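Local coordinates for glycosyl hyrolase, family 3 (Deinococcus radiodurans, PDB 3TEV), which probably hydrolyses O-glycosidic bonds and is a glycoside hydrolase of family 3 with a TIM-type barrel, at residues A[21-26]-A[128-133]; A[58-63]-A[124-129]. All coordinates share one frame; numbering follows the deposited sequence.

Interaction 1: residues A[21-26]-A[128-133]; sequences LLMIDL and WNFTPV
Met-23, on strand 22-24, and Trp-128, on strand 128-129, mark the closest approach of the two backbones, yet their CA atoms stand 11.8 Å apart, and no hydrogen bond joins the segments, so side chains alone bridge the gap. Met-23, modelled as selenomethionine, reaches across from one side. Its CG lies anti to the backbone N (chi1 176°) and the next torsion is also extended, which carries the selenium well away from its own strand; a bend at chi3 (-97°) then turns the methyl onto the indole. CE sits over the face of Trp-128, 4.1 Å from the centroid of the six-membered ring and only 7° off its normal, a CH-pi contact. The selenium meets Phe-130 differently, at the ring edge and near its plane, with SE 3.8 Å from CZ: a Met-aromatic contact.

Strands 46-49 and 76-79 lie between these two in the parallel sheet of the TIM-type barrel, so the contact spans its interior. Ala-78 touches all three side chains, and its small methyl leaves room for them. An unbranched, flexible thioether suits Met-23, since it can offer a methyl to one aromatic and its chalcogen to the other. Just past strand 128-129, Phe-130 is the centre of an inverse gamma turn. Its CG lies anti to the carbonyl carbon, beside the backbone N, and the ring receives Trp-128 NE1 over its centre, 3.1 Å above the plane, while Phe-130 CD1 lies at the indole edge. Beyond the ring, the Phe-130 carbonyl O accepts a hydrogen bond from Lys-178 NZ.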
# COMPACT_ATOMS: atom_id res chain seq x y z
N LEU A 21 5.46 12.62 1.38
CA LEU A 21 5.27 11.41 2.19
C LEU A 21 3.81 10.96 2.22
O LEU A 21 3.46 10.06 2.98
CB LEU A 21 5.80 11.63 3.62
CG LEU A 21 7.25 12.13 3.73
CD1 LEU A 21 7.58 12.59 5.18
CD2 LEU A 21 8.25 11.08 3.22
N LEU A 22 2.97 11.59 1.40
CA LEU A 22 1.55 11.25 1.38
C LEU A 22 1.08 10.72 0.04
O LEU A 22 1.58 11.14 -1.02
CB LEU A 22 0.67 12.45 1.74
CG LEU A 22 0.89 13.28 2.99
CD1 LEU A 22 -0.27 14.29 3.11
CD2 LEU A 22 0.98 12.41 4.24
N MSE A 23 0.10 9.84 0.08
CA MSE A 23 -0.59 9.38 -1.10
C MSE A 23 -2.04 9.79 -0.90
O MSE A 23 -2.68 9.41 0.11
CB MSE A 23 -0.47 7.85 -1.25
CG MSE A 23 -1.25 7.27 -2.43
SE MSE A 23 -0.92 5.35 -2.67
CE MSE A 23 0.43 5.39 -4.06
N ILE A 24 -2.56 10.56 -1.84
CA ILE A 24 -3.91 11.10 -1.70
C ILE A 24 -4.82 10.60 -2.81
O ILE A 24 -4.35 10.08 -3.82
CB ILE A 24 -3.89 12.63 -1.74
CG1 ILE A 24 -3.43 13.10 -3.12
CG2 ILE A 24 -3.02 13.19 -0.63
CD1 ILE A 24 -3.69 14.62 -3.35
N ASP A 25 -6.12 10.78 -2.62
CA ASP A 25 -7.08 10.49 -3.68
C ASP A 25 -7.55 11.78 -4.35
O ASP A 25 -7.36 12.88 -3.81
CB ASP A 25 -8.27 9.64 -3.16
CG ASP A 25 -9.05 10.30 -2.00
OD1 ASP A 25 -8.47 11.07 -1.19
OD2 ASP A 25 -10.26 10.02 -1.88
N LEU A 26 -8.14 11.61 -5.53
CA LEU A 26 -8.60 12.71 -6.37
C LEU A 26 -10.11 12.63 -6.54
O LEU A 26 -10.68 11.55 -6.45
CB LEU A 26 -7.91 12.62 -7.73
CG LEU A 26 -6.39 12.52 -7.67
CD1 LEU A 26 -5.81 12.10 -9.01
CD2 LEU A 26 -5.78 13.84 -7.16
N TRP A 128 1.77 1.57 -10.32
CA TRP A 128 1.60 0.91 -9.04
C TRP A 128 0.21 0.29 -8.95
O TRP A 128 -0.79 0.97 -9.15
CB TRP A 128 1.87 1.91 -7.92
CG TRP A 128 1.60 1.47 -6.50
CD1 TRP A 128 0.53 0.72 -6.04
CD2 TRP A 128 2.34 1.86 -5.32
NE1 TRP A 128 0.59 0.60 -4.65
CE2 TRP A 128 1.69 1.28 -4.20
CE3 TRP A 128 3.47 2.63 -5.11
CZ2 TRP A 128 2.18 1.44 -2.89
CZ3 TRP A 128 3.94 2.79 -3.80
CH2 TRP A 128 3.30 2.19 -2.72
N ASN A 129 0.15 -1.00 -8.63
CA ASN A 129 -1.11 -1.71 -8.42
C ASN A 129 -1.10 -2.38 -7.05
O ASN A 129 -0.11 -3.02 -6.66
CB ASN A 129 -1.32 -2.77 -9.51
CG ASN A 129 -2.74 -3.33 -9.53
OD1 ASN A 129 -3.65 -2.76 -8.92
ND2 ASN A 129 -2.93 -4.46 -10.22
N PHE A 130 -2.19 -2.24 -6.30
CA PHE A 130 -2.28 -2.83 -4.96
C PHE A 130 -2.72 -4.30 -5.01
O PHE A 130 -3.86 -4.63 -4.66
CB PHE A 130 -3.24 -2.03 -4.08
CG PHE A 130 -2.67 -0.77 -3.54
CD1 PHE A 130 -1.76 -0.81 -2.48
CD2 PHE A 130 -3.05 0.46 -4.05
CE1 PHE A 130 -1.22 0.39 -1.96
CE2 PHE A 130 -2.54 1.66 -3.53
CZ PHE A 130 -1.63 1.64 -2.50
N THR A 131 -1.83 -5.16 -5.52
CA THR A 131 -1.93 -6.63 -5.45
C THR A 131 -0.48 -7.13 -5.39
O THR A 131 0.43 -6.37 -5.73
CB THR A 131 -2.61 -7.33 -6.69
OG1 THR A 131 -2.13 -6.75 -7.91
CG2 THR A 131 -4.13 -7.30 -6.61
N PRO A 132 -0.27 -8.39 -4.97
CA PRO A 132 -1.30 -9.37 -4.60
C PRO A 132 -1.74 -9.27 -3.14
O PRO A 132 -1.00 -8.82 -2.27
CB PRO A 132 -0.60 -10.71 -4.83
CG PRO A 132 0.86 -10.41 -4.45
CD PRO A 132 1.10 -8.95 -4.85
N VAL A 133 -2.97 -9.72 -2.89
CA VAL A 133 -3.41 -10.06 -1.56
C VAL A 133 -2.61 -11.31 -1.17
O VAL A 133 -2.61 -12.29 -1.90
CB VAL A 133 -4.93 -10.38 -1.60
CG1 VAL A 133 -5.39 -11.12 -0.33
CG2 VAL A 133 -5.73 -9.09 -1.83

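Interaction 2: residues A[58-63]-A[124-129]; sequences EQLRRL and VGINWN
A Schellman motif ends helix 107-124 where it packs against helix 57-71, its neighbour on the outside of the TIM-type barrel. Gly-125 is the C-prime residue, at a positive phi of 103° that glycine adopts easily: its N bonds to Arg-122 O and Ile-126 N to Leu-121 O, after which the chain turns inward toward strand 128-129. Val-124, the last residue of the helix, takes the largest share of the contact. Its two methyls part to different neighbours. CG2, held between the backbone N and the carbonyl carbon, packs 4.0 Å from Leu-60 CG and also meets the CD2 branch of that leucine. CG1 lies over one face of the Arg-61 guanidinium, displaced toward its rim, 4.0 Å from NH1.

A compact beta-branched residue suits this place, because its two methyls diverge from CB, so one can meet Leu-60 while the other meets Arg-61. Leu-60 extends the apolar patch inward: its CD2 stands 4.2 Å from CD1 of Ile-126, which in turn touches Ile-79 of the barrel and Leu-121. Arg-61 is exposed, and a long, flexible arginine suits the place because its head can lie across the valine while still reaching a polar partner: a bend at chi3 (-70°) brings the guanidinium over Val-124 CG1, and NE donates to Ser-123 O. The backbones also come close, Arg-61 CA pointing its hydrogen almost straight at Val-124 O, 3.5 Å away. A water donates to two carbonyls at once, 2.8 Å from Val-124 O and 3.2 Å from Arg-61 O.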
# COMPACT_ATOMS: atom_id res chain seq x y z
N GLU A 58 -9.34 5.71 -22.62
CA GLU A 58 -8.97 6.99 -23.20
C GLU A 58 -8.93 8.08 -22.14
O GLU A 58 -7.97 8.87 -22.09
CB GLU A 58 -9.97 7.37 -24.31
CG GLU A 58 -9.59 8.57 -25.21
CD GLU A 58 -10.47 8.71 -26.51
OE1 GLU A 58 -10.62 9.85 -27.01
OE2 GLU A 58 -11.00 7.68 -27.03
N GLN A 59 -9.96 8.13 -21.29
CA GLN A 59 -10.05 9.13 -20.23
C GLN A 59 -8.96 8.89 -19.19
O GLN A 59 -8.30 9.83 -18.75
CB GLN A 59 -11.46 9.14 -19.60
CG GLN A 59 -11.55 9.72 -18.18
CD GLN A 59 -11.11 8.72 -17.12
OE1 GLN A 59 -11.40 7.53 -17.22
NE2 GLN A 59 -10.38 9.20 -16.11
N LEU A 60 -8.76 7.63 -18.82
CA LEU A 60 -7.78 7.27 -17.82
C LEU A 60 -6.36 7.59 -18.28
O LEU A 60 -5.53 8.08 -17.50
CB LEU A 60 -7.93 5.81 -17.42
CG LEU A 60 -7.15 5.27 -16.23
CD1 LEU A 60 -7.29 6.15 -15.00
CD2 LEU A 60 -7.61 3.85 -15.92
N ARG A 61 -6.10 7.34 -19.56
CA ARG A 61 -4.81 7.67 -20.15
C ARG A 61 -4.54 9.17 -20.10
O ARG A 61 -3.43 9.58 -19.79
CB ARG A 61 -4.71 7.17 -21.60
CG ARG A 61 -3.34 7.40 -22.24
CD ARG A 61 -3.23 6.74 -23.63
NE ARG A 61 -3.18 5.27 -23.57
CZ ARG A 61 -4.21 4.45 -23.86
NH1 ARG A 61 -4.05 3.13 -23.78
NH2 ARG A 61 -5.39 4.94 -24.24
N ARG A 62 -5.57 9.96 -20.40
CA ARG A 62 -5.52 11.41 -20.29
C ARG A 62 -5.27 11.85 -18.83
O ARG A 62 -4.39 12.67 -18.56
CB ARG A 62 -6.80 12.03 -20.86
CG ARG A 62 -6.77 13.55 -21.12
CD ARG A 62 -8.14 14.09 -21.59
NE ARG A 62 -8.83 13.17 -22.52
CZ ARG A 62 -9.96 12.51 -22.25
NH1 ARG A 62 -10.50 11.69 -23.16
NH2 ARG A 62 -10.56 12.66 -21.06
N LEU A 63 -5.99 11.24 -17.89
CA LEU A 63 -5.83 11.58 -16.48
C LEU A 63 -4.41 11.29 -15.93
O LEU A 63 -3.84 12.13 -15.24
CB LEU A 63 -6.89 10.88 -15.63
CG LEU A 63 -6.76 11.04 -14.12
CD1 LEU A 63 -6.82 12.52 -13.67
CD2 LEU A 63 -7.82 10.24 -13.41
N VAL A 124 -1.86 3.00 -19.83
CA VAL A 124 -2.57 4.23 -19.43
C VAL A 124 -1.75 5.16 -18.53
O VAL A 124 -2.15 6.29 -18.30
CB VAL A 124 -4.00 3.97 -18.85
CG1 VAL A 124 -4.88 3.24 -19.88
CG2 VAL A 124 -3.94 3.20 -17.54
N GLY A 125 -0.62 4.67 -18.04
CA GLY A 125 0.35 5.49 -17.31
C GLY A 125 0.31 5.30 -15.81
O GLY A 125 0.64 6.22 -15.04
N ILE A 126 -0.11 4.10 -15.40
CA ILE A 126 -0.13 3.72 -13.99
C ILE A 126 1.10 2.88 -13.69
O ILE A 126 1.45 1.99 -14.48
CB ILE A 126 -1.43 2.93 -13.65
CG1 ILE A 126 -2.61 3.91 -13.56
CG2 ILE A 126 -1.28 2.18 -12.33
CD1 ILE A 126 -4.00 3.27 -13.82
N ASN A 127 1.77 3.16 -12.58
CA ASN A 127 3.00 2.43 -12.25
C ASN A 127 2.95 1.67 -10.91
O ASN A 127 3.97 1.17 -10.44
CB ASN A 127 4.23 3.35 -12.34
CG ASN A 127 4.18 4.54 -11.36
OD1 ASN A 127 3.16 4.81 -10.72
ND2 ASN A 127 5.30 5.23 -11.23
N TRP A 128 1.77 1.57 -10.32
CA TRP A 128 1.60 0.91 -9.04
C TRP A 128 0.21 0.29 -8.95
O TRP A 128 -0.79 0.97 -9.15
CB TRP A 128 1.87 1.91 -7.92
CG TRP A 128 1.60 1.47 -6.50
CD1 TRP A 128 0.53 0.72 -6.04
CD2 TRP A 128 2.34 1.86 -5.32
NE1 TRP A 128 0.59 0.60 -4.65
CE2 TRP A 128 1.69 1.28 -4.20
CE3 TRP A 128 3.47 2.63 -5.11
CZ2 TRP A 128 2.18 1.44 -2.89
CZ3 TRP A 128 3.94 2.79 -3.80
CH2 TRP A 128 3.30 2.19 -2.72
N ASN A 129 0.15 -1.00 -8.63
CA ASN A 129 -1.11 -1.71 -8.42
C ASN A 129 -1.10 -2.38 -7.05
O ASN A 129 -0.11 -3.02 -6.66
CB ASN A 129 -1.32 -2.77 -9.51
CG ASN A 129 -2.74 -3.33 -9.53
OD1 ASN A 129 -3.65 -2.76 -8.92
ND2 ASN A 129 -2.93 -4.46 -10.22
O HOH W 1 -0.68 8.03 -20.01

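The two contacts sit at different depths of one TIM-type barrel, their centres 13 Å apart. Interaction 1 lies about 5 Å from the centre of the chain, within the ring of strands; interaction 2 lies about 18 Å from it, in the outer helical layer. Along the chain, strand 22-24 comes first, then helix 57-71, and the second segments overlap at Trp-128 and Asn-129, although of the two only Trp-128 takes part, and only in interaction 1. Val-124 and Ile-126 meet helix 57-71 outside, while Trp-128 and Phe-130 face Met-23 inside. One short passage from helix to strand thus takes part in both the outer layer and the barrel interior.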